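Succinate dehydrogenase subunit A (PDB 6LUM) probably oxidises succinate to fumarate at a bound FAD and passes the electrons on to the partner subunits of the succinate dehydrogenase complex. Local coordinates at residues Ala53-Val58 with Ile112-Phe117; Glu59-Glu64 with Ala127-Ala132. All coordinates share one frame; numbering follows the deposited sequence.

Contact 1. Residues Ala53-Val58 with Ile112-Phe117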
ATOM      1  N   ALA D  53     -21.897 -20.926  25.921  1.00 34.41           N
ATOM      2  CA  ALA D  53     -21.059 -20.084  26.759  1.00 34.41           C
ATOM      3  C   ALA D  53     -21.969 -19.278  27.665  1.00 34.41           C
ATOM      4  O   ALA D  53     -23.111 -18.981  27.308  1.00 34.41           O
ATOM      5  CB  ALA D  53     -20.171 -19.157  25.931  1.00 34.41           C
ATOM      6  N   ALA D  54     -21.458 -18.936  28.845  1.00 34.33           N
ATOM      7  CA  ALA D  54     -22.229 -18.179  29.828  1.00 34.33           C
ATOM      8  C   ALA D  54     -21.989 -16.693  29.591  1.00 34.33           C
ATOM      9  O   ALA D  54     -21.198 -16.036  30.268  1.00 34.33           O
ATOM     10  CB  ALA D  54     -21.852 -18.598  31.241  1.00 34.33           C
ATOM     11  N   LEU D  55     -22.686 -16.161  28.589  1.00 37.31           N
ATOM     12  CA  LEU D  55     -22.618 -14.740  28.277  1.00 37.31           C
ATOM     13  C   LEU D  55     -23.680 -13.936  29.003  1.00 37.31           C
ATOM     14  O   LEU D  55     -23.440 -12.771  29.339  1.00 37.31           O
ATOM     15  CB  LEU D  55     -22.774 -14.512  26.773  1.00 37.31           C
ATOM     16  CG  LEU D  55     -21.713 -15.008  25.793  1.00 37.31           C
ATOM     17  CD1 LEU D  55     -22.175 -14.747  24.380  1.00 37.31           C
ATOM     18  CD2 LEU D  55     -20.384 -14.331  26.047  1.00 37.31           C
ATOM     19  N   ALA D  56     -24.851 -14.527  29.239  1.00 39.08           N
ATOM     20  CA  ALA D  56     -25.961 -13.868  29.920  1.00 39.08           C
ATOM     21  C   ALA D  56     -26.367 -12.584  29.189  1.00 39.08           C
ATOM     22  O   ALA D  56     -26.201 -11.467  29.678  1.00 39.08           O
ATOM     23  CB  ALA D  56     -25.614 -13.588  31.386  1.00 39.08           C
ATOM     24  N   ASN D  57     -26.879 -12.784  27.975  1.00 41.72           N
ATOM     25  CA  ASN D  57     -27.448 -11.703  27.181  1.00 41.72           C
ATOM     26  C   ASN D  57     -28.966 -11.681  27.223  1.00 41.72           C
ATOM     27  O   ASN D  57     -29.558 -10.606  27.327  1.00 41.72           O
ATOM     28  CB  ASN D  57     -26.984 -11.804  25.727  1.00 41.72           C
ATOM     29  CG  ASN D  57     -25.593 -11.266  25.529  1.00 41.72           C
ATOM     30  OD1 ASN D  57     -25.064 -11.270  24.421  1.00 41.72           O
ATOM     31  ND2 ASN D  57     -24.983 -10.802  26.609  1.00 41.72           N
ATOM     32  N   VAL D  58     -29.615 -12.841  27.146  1.00 43.98           N
ATOM     33  CA  VAL D  58     -31.068 -12.900  27.243  1.00 43.98           C
ATOM     34  C   VAL D  58     -31.537 -13.326  28.629  1.00 43.98           C
ATOM     35  O   VAL D  58     -32.711 -13.106  28.966  1.00 43.98           O
ATOM     36  CB  VAL D  58     -31.659 -13.842  26.174  1.00 43.98           C
ATOM     37  CG1 VAL D  58     -31.120 -13.485  24.803  1.00 43.98           C
ATOM     38  CG2 VAL D  58     -31.365 -15.292  26.511  1.00 43.98           C
ATOM     39  N   ILE D 112     -25.917 -10.601  20.758  1.00 32.86           N
ATOM     40  CA  ILE D 112     -25.877 -12.002  20.323  1.00 32.86           C
ATOM     41  C   ILE D 112     -27.101 -12.708  20.884  1.00 32.86           C
ATOM     42  O   ILE D 112     -27.370 -12.635  22.085  1.00 32.86           O
ATOM     43  CB  ILE D 112     -24.607 -12.758  20.767  1.00 32.86           C
ATOM     44  CG1 ILE D 112     -23.388 -12.427  19.910  1.00 32.86           C
ATOM     45  CG2 ILE D 112     -24.840 -14.245  20.721  1.00 32.86           C
ATOM     46  CD1 ILE D 112     -22.092 -12.930  20.478  1.00 32.86           C
ATOM     47  N   ASP D 113     -27.819 -13.435  20.046  1.00 36.80           N
ATOM     48  CA  ASP D 113     -28.975 -14.180  20.507  1.00 36.80           C
ATOM     49  C   ASP D 113     -28.540 -15.550  20.994  1.00 36.80           C
ATOM     50  O   ASP D 113     -27.586 -16.135  20.482  1.00 36.80           O
ATOM     51  CB  ASP D 113     -30.007 -14.322  19.393  1.00 36.80           C
ATOM     52  CG  ASP D 113     -31.305 -14.917  19.877  1.00 36.80           C
ATOM     53  OD1 ASP D 113     -31.521 -14.947  21.103  1.00 36.80           O
ATOM     54  OD2 ASP D 113     -32.111 -15.359  19.035  1.00 36.80           O
ATOM     55  N   GLN D 114     -29.247 -16.059  21.997  1.00 36.20           N
ATOM     56  CA  GLN D 114     -28.946 -17.350  22.588  1.00 36.20           C
ATOM     57  C   GLN D 114     -30.216 -18.175  22.671  1.00 36.20           C
ATOM     58  O   GLN D 114     -31.326 -17.647  22.598  1.00 36.20           O
ATOM     59  CB  GLN D 114     -28.333 -17.194  23.972  1.00 36.20           C
ATOM     60  CG  GLN D 114     -27.300 -16.116  24.035  1.00 36.20           C
ATOM     61  CD  GLN D 114     -26.307 -16.349  25.127  1.00 36.20           C
ATOM     62  OE1 GLN D 114     -26.509 -17.200  25.986  1.00 36.20           O
ATOM     63  NE2 GLN D 114     -25.219 -15.602  25.103  1.00 36.20           N
ATOM     64  N   ARG D 115     -30.049 -19.485  22.818  1.00 39.37           N
ATOM     65  CA  ARG D 115     -31.192 -20.376  22.899  1.00 39.37           C
ATOM     66  C   ARG D 115     -30.890 -21.516  23.856  1.00 39.37           C
ATOM     67  O   ARG D 115     -29.735 -21.776  24.202  1.00 39.37           O
ATOM     68  CB  ARG D 115     -31.574 -20.930  21.528  1.00 39.37           C
ATOM     69  CG  ARG D 115     -30.618 -21.970  21.007  1.00 39.37           C
ATOM     70  CD  ARG D 115     -30.843 -22.232  19.531  1.00 39.37           C
ATOM     71  NE  ARG D 115     -30.068 -23.377  19.066  1.00 39.37           N
ATOM     72  CZ  ARG D 115     -29.813 -23.637  17.790  1.00 39.37           C
ATOM     73  NH1 ARG D 115     -30.270 -22.833  16.842  1.00 39.37           N
ATOM     74  NH2 ARG D 115     -29.101 -24.702  17.463  1.00 39.37           N
ATOM     75  N   ARG D 116     -31.954 -22.189  24.281  1.00 44.04           N
ATOM     76  CA  ARG D 116     -31.839 -23.282  25.232  1.00 44.04           C
ATOM     77  C   ARG D 116     -31.484 -24.572  24.516  1.00 44.04           C
ATOM     78  O   ARG D 116     -31.799 -24.762  23.340  1.00 44.04           O
ATOM     79  CB  ARG D 116     -33.141 -23.466  26.008  1.00 44.04           C
ATOM     80  CG  ARG D 116     -34.315 -23.866  25.147  1.00 44.04           C
ATOM     81  CD  ARG D 116     -35.552 -24.090  25.986  1.00 44.04           C
ATOM     82  NE  ARG D 116     -35.614 -23.167  27.113  1.00 44.04           N
ATOM     83  CZ  ARG D 116     -36.633 -23.097  27.964  1.00 44.04           C
ATOM     84  NH1 ARG D 116     -37.679 -23.897  27.817  1.00 44.04           N
ATOM     85  NH2 ARG D 116     -36.604 -22.227  28.965  1.00 44.04           N
ATOM     86  N   PHE D 117     -30.826 -25.471  25.241  1.00 41.43           N
ATOM     87  CA  PHE D 117     -30.292 -26.669  24.622  1.00 41.43           C
ATOM     88  C   PHE D 117     -30.098 -27.749  25.672  1.00 41.43           C
ATOM     89  O   PHE D 117     -29.581 -27.480  26.755  1.00 41.43           O
ATOM     90  CB  PHE D 117     -28.960 -26.376  23.923  1.00 41.43           C
ATOM     91  CG  PHE D 117     -28.416 -27.536  23.157  1.00 41.43           C
ATOM     92  CD1 PHE D 117     -28.752 -27.723  21.832  1.00 41.43           C
ATOM     93  CD2 PHE D 117     -27.578 -28.448  23.762  1.00 41.43           C
ATOM     94  CE1 PHE D 117     -28.262 -28.791  21.128  1.00 41.43           C
ATOM     95  CE2 PHE D 117     -27.089 -29.518  23.065  1.00 41.43           C
ATOM     96  CZ  PHE D 117     -27.429 -29.691  21.744  1.00 41.43           C
TER

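Contact 2. Residues Glu59-Glu64 with Ala127-Ala132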
ATOM      1  N   GLU D  59     -30.669 -13.929  29.430  1.00 43.55           N
ATOM      2  CA  GLU D  59     -31.003 -14.384  30.772  1.00 43.55           C
ATOM      3  C   GLU D  59     -29.798 -14.083  31.650  1.00 43.55           C
ATOM      4  O   GLU D  59     -28.912 -13.308  31.276  1.00 43.55           O
ATOM      5  CB  GLU D  59     -31.379 -15.873  30.777  1.00 43.55           C
ATOM      6  CG  GLU D  59     -32.645 -16.206  30.007  1.00 43.55           C
ATOM      7  CD  GLU D  59     -33.348 -17.423  30.556  1.00 43.55           C
ATOM      8  OE1 GLU D  59     -34.571 -17.550  30.346  1.00 43.55           O
ATOM      9  OE2 GLU D  59     -32.679 -18.253  31.202  1.00 43.55           O
ATOM     10  N   GLU D  60     -29.747 -14.692  32.828  1.00 48.81           N
ATOM     11  CA  GLU D  60     -28.619 -14.522  33.728  1.00 48.81           C
ATOM     12  C   GLU D  60     -27.995 -15.871  34.040  1.00 48.81           C
ATOM     13  O   GLU D  60     -28.694 -16.804  34.449  1.00 48.81           O
ATOM     14  CB  GLU D  60     -29.034 -13.833  35.025  1.00 48.81           C
ATOM     15  CG  GLU D  60     -27.849 -13.336  35.830  1.00 48.81           C
ATOM     16  CD  GLU D  60     -26.863 -12.550  34.984  1.00 48.81           C
ATOM     17  OE1 GLU D  60     -27.295 -11.642  34.246  1.00 48.81           O
ATOM     18  OE2 GLU D  60     -25.653 -12.849  35.050  1.00 48.81           O
ATOM     19  N   ASP D  61     -26.684 -15.971  33.839  1.00 44.56           N
ATOM     20  CA  ASP D  61     -25.940 -17.130  34.302  1.00 44.56           C
ATOM     21  C   ASP D  61     -24.476 -16.760  34.461  1.00 44.56           C
ATOM     22  O   ASP D  61     -23.949 -15.913  33.737  1.00 44.56           O
ATOM     23  CB  ASP D  61     -26.091 -18.331  33.364  1.00 44.56           C
ATOM     24  CG  ASP D  61     -25.692 -18.022  31.945  1.00 44.56           C
ATOM     25  OD1 ASP D  61     -25.462 -16.839  31.631  1.00 44.56           O
ATOM     26  OD2 ASP D  61     -25.598 -18.966  31.138  1.00 44.56           O
ATOM     27  N   ASN D  62     -23.842 -17.383  35.444  1.00 43.98           N
ATOM     28  CA  ASN D  62     -22.406 -17.305  35.639  1.00 43.98           C
ATOM     29  C   ASN D  62     -21.790 -18.620  35.198  1.00 43.98           C
ATOM     30  O   ASN D  62     -22.483 -19.627  35.037  1.00 43.98           O
ATOM     31  CB  ASN D  62     -22.058 -17.019  37.102  1.00 43.98           C
ATOM     32  CG  ASN D  62     -22.729 -17.978  38.057  1.00 43.98           C
ATOM     33  OD1 ASN D  62     -23.539 -18.805  37.651  1.00 43.98           O
ATOM     34  ND2 ASN D  62     -22.405 -17.864  39.335  1.00 43.98           N
ATOM     35  N   TRP D  63     -20.476 -18.611  35.005  1.00 43.04           N
ATOM     36  CA  TRP D  63     -19.846 -19.818  34.502  1.00 43.04           C
ATOM     37  C   TRP D  63     -19.846 -20.956  35.508  1.00 43.04           C
ATOM     38  O   TRP D  63     -19.513 -22.080  35.131  1.00 43.04           O
ATOM     39  CB  TRP D  63     -18.419 -19.529  34.050  1.00 43.04           C
ATOM     40  CG  TRP D  63     -17.584 -18.814  35.037  1.00 43.04           C
ATOM     41  CD1 TRP D  63     -17.246 -17.502  35.010  1.00 43.04           C
ATOM     42  CD2 TRP D  63     -16.944 -19.371  36.187  1.00 43.04           C
ATOM     43  NE1 TRP D  63     -16.445 -17.196  36.080  1.00 43.04           N
ATOM     44  CE2 TRP D  63     -16.244 -18.330  36.818  1.00 43.04           C
ATOM     45  CE3 TRP D  63     -16.898 -20.648  36.747  1.00 43.04           C
ATOM     46  CZ2 TRP D  63     -15.513 -18.523  37.980  1.00 43.04           C
ATOM     47  CZ3 TRP D  63     -16.174 -20.839  37.899  1.00 43.04           C
ATOM     48  CH2 TRP D  63     -15.490 -19.784  38.504  1.00 43.04           C
ATOM     49  N   GLU D  64     -20.220 -20.711  36.763  1.00 42.21           N
ATOM     50  CA  GLU D  64     -20.161 -21.782  37.750  1.00 42.21           C
ATOM     51  C   GLU D  64     -21.252 -22.815  37.511  1.00 42.21           C
ATOM     52  O   GLU D  64     -21.033 -24.014  37.718  1.00 42.21           O
ATOM     53  CB  GLU D  64     -20.259 -21.215  39.161  1.00 42.21           C
ATOM     54  CG  GLU D  64     -19.847 -22.200  40.237  1.00 42.21           C
ATOM     55  CD  GLU D  64     -20.989 -23.086  40.698  1.00 42.21           C
ATOM     56  OE1 GLU D  64     -20.770 -24.305  40.853  1.00 42.21           O
ATOM     57  OE2 GLU D  64     -22.101 -22.565  40.913  1.00 42.21           O
ATOM     58  N   ALA D 127     -33.668 -25.310  36.047  1.00 42.47           N
ATOM     59  CA  ALA D 127     -34.482 -24.986  34.883  1.00 42.47           C
ATOM     60  C   ALA D 127     -33.546 -24.696  33.719  1.00 42.47           C
ATOM     61  O   ALA D 127     -32.346 -24.494  33.918  1.00 42.47           O
ATOM     62  CB  ALA D 127     -35.401 -23.786  35.165  1.00 42.47           C
ATOM     63  N   PRO D 128     -34.058 -24.689  32.488  1.00 44.45           N
ATOM     64  CA  PRO D 128     -33.232 -24.265  31.353  1.00 44.45           C
ATOM     65  C   PRO D 128     -32.649 -22.876  31.573  1.00 44.45           C
ATOM     66  O   PRO D 128     -33.133 -22.090  32.389  1.00 44.45           O
ATOM     67  CB  PRO D 128     -34.212 -24.279  30.181  1.00 44.45           C
ATOM     68  CG  PRO D 128     -35.193 -25.330  30.554  1.00 44.45           C
ATOM     69  CD  PRO D 128     -35.340 -25.263  32.045  1.00 44.45           C
ATOM     70  N   VAL D 129     -31.581 -22.578  30.837  1.00 42.79           N
ATOM     71  CA  VAL D 129     -30.812 -21.369  31.106  1.00 42.79           C
ATOM     72  C   VAL D 129     -30.516 -20.593  29.827  1.00 42.79           C
ATOM     73  O   VAL D 129     -30.112 -19.427  29.881  1.00 42.79           O
ATOM     74  CB  VAL D 129     -29.521 -21.724  31.864  1.00 42.79           C
ATOM     75  CG1 VAL D 129     -28.641 -22.595  31.018  1.00 42.79           C
ATOM     76  CG2 VAL D 129     -28.782 -20.476  32.307  1.00 42.79           C
ATOM     77  N   ARG D 130     -30.733 -21.216  28.667  1.00 42.99           N
ATOM     78  CA  ARG D 130     -30.535 -20.564  27.371  1.00 42.99           C
ATOM     79  C   ARG D 130     -29.093 -20.070  27.215  1.00 42.99           C
ATOM     80  O   ARG D 130     -28.809 -18.874  27.186  1.00 42.99           O
ATOM     81  CB  ARG D 130     -31.525 -19.410  27.175  1.00 42.99           C
ATOM     82  CG  ARG D 130     -32.908 -19.854  26.785  1.00 42.99           C
ATOM     83  CD  ARG D 130     -33.759 -18.682  26.341  1.00 42.99           C
ATOM     84  NE  ARG D 130     -34.950 -19.134  25.631  1.00 42.99           N
ATOM     85  CZ  ARG D 130     -36.038 -19.607  26.230  1.00 42.99           C
ATOM     86  NH1 ARG D 130     -36.089 -19.687  27.553  1.00 42.99           N
ATOM     87  NH2 ARG D 130     -37.077 -20.000  25.507  1.00 42.99           N
ATOM     88  N   ARG D 131     -28.183 -21.039  27.135  1.00 38.88           N
ATOM     89  CA  ARG D 131     -26.767 -20.737  26.984  1.00 38.88           C
ATOM     90  C   ARG D 131     -26.312 -20.662  25.533  1.00 38.88           C
ATOM     91  O   ARG D 131     -25.495 -19.802  25.192  1.00 38.88           O
ATOM     92  CB  ARG D 131     -25.926 -21.790  27.699  1.00 38.88           C
ATOM     93  CG  ARG D 131     -25.747 -21.530  29.152  1.00 38.88           C
ATOM     94  CD  ARG D 131     -24.456 -22.098  29.652  1.00 38.88           C
ATOM     95  NE  ARG D 131     -24.324 -21.842  31.074  1.00 38.88           N
ATOM     96  CZ  ARG D 131     -24.890 -22.586  32.011  1.00 38.88           C
ATOM     97  NH1 ARG D 131     -25.617 -23.639  31.673  1.00 38.88           N
ATOM     98  NH2 ARG D 131     -24.728 -22.278  33.287  1.00 38.88           N
ATOM     99  N   ALA D 132     -26.824 -21.544  24.676  1.00 33.79           N
ATOM    100  CA  ALA D 132     -26.147 -21.862  23.423  1.00 33.79           C
ATOM    101  C   ALA D 132     -26.266 -20.723  22.423  1.00 33.79           C
ATOM    102  O   ALA D 132     -27.373 -20.356  22.024  1.00 33.79           O
ATOM    103  CB  ALA D 132     -26.722 -23.142  22.832  1.00 33.79           C
TER

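Contact 1. Residues Ala53-Val58 with Ile112-Phe117
Ala-53 sits at the edge of the contact, its carbonyl oxygen near the end of the Gln-114 side chain, where the loop after strand 51-52 begins to pass strand 114-115. An inverse gamma turn centred on Ala-54 follows, closed by a weak bond from Leu-55 N to Ala-53 O of 3.1 Å. Leu-55 carries the middle of the contact: its side chain meets that of Gln-114 at about a right angle, and CB packs 4.3 Å from Gln-114 CD. With CG anti to its carbonyl carbon (chi1 -66°), Leu-55 also brings CD1 to 4.3 Å from Ile-112 CD1; Ile-91 and Leu-95 of helix 80-100 pack on Leu-55, and Glu-98 on Ile-112. Ala-56 takes a left-handed backbone conformation that bends the chain, after which Asn-57 sets CB 3.8 Å from Ile-112 O. Glu-157 of subunit B packs on Ile-112 here. At Val-58 the two branches share the work, CG1 lying 4.0 Å from Asp-113 OD1 and CG2 4.4 Å from Gln-114 CB. Asp-113 itself is tied elsewhere, since OD2 is hydrogen-bonded to Tyr-134 OH and OD1 takes a weak, bent bond from Gln-114 N. Gln-114, on edge strand 114-115 of a small three-stranded antiparallel sheet in the FAD-binding domain, thus packs against the loop leaving the other edge strand, 51-52, with strand 132-133 between the two edge strands.

Contact 2. Residues Glu59-Glu64 with Ala127-Ala132
Asp-61 and Arg-131 form the closer of two salt bridges in this contact, with OD2 of Asp-61 3.1 Å from NE of Arg-131, at a classic beta bulge where Arg-131 and Ala-132 both face Arg-115. The aspartate oxygen stands well out of the guanidinium plane, so the attraction is one of charge and no N-H is aimed at the oxygen. The carboxylate and guanidinium planes are 30° apart. Asp-61 reaches this place with CG set between its backbone N and carbonyl carbon (chi1 56°). Asn-62 O approaches the same guanidinium at its edge, in plane, but stays 3.9 Å from NH2 of Arg-131. Trp-65 and His-66 of helix 63-73, together with His-120, pack against this arginine. The second bridge is long: Glu-59 OE1 lies 3.8 Å from NH1 of Arg-130, the two charged planes 55° apart. Since Arg-116 brings NH2 close to that same NH1, the glutamate probably offsets some of the like charge. Arg-130 has a left-handed backbone and points its side chain toward 59-64. Farther out, the stem of Glu-59 runs over the backbone of Val-129, CB lying 3.9 Å from the valine O. Between the two bridges Val-129 meets Asp-61 at about a right angle, its CG2 3.6 Å from Asp-61 CB.

Overall arrangement
Both contacts belong to one corner of the FAD-binding domain, their centres 7 Å apart and about 26 Å from the centre of the chain. Their segments alternate along the sequence: the loop after strand 51-52 supplies 53-58, its continuation into helix 63-73 supplies 59-64, and the later pair, 112-117 and 127-132, receives them in the same order. Strands 114-115 and 132-133 of the three-stranded sheet join the two, through a probable hydrogen bond from Arg-115 N to Ala-132 O of 2.9 Å. The side chains of Ala-53 and Arg-131 each lie about 12 Å from the bound FAD; one continuous segment is thus packed in succession against strand 114-115 and the loop leading into strand 132-133.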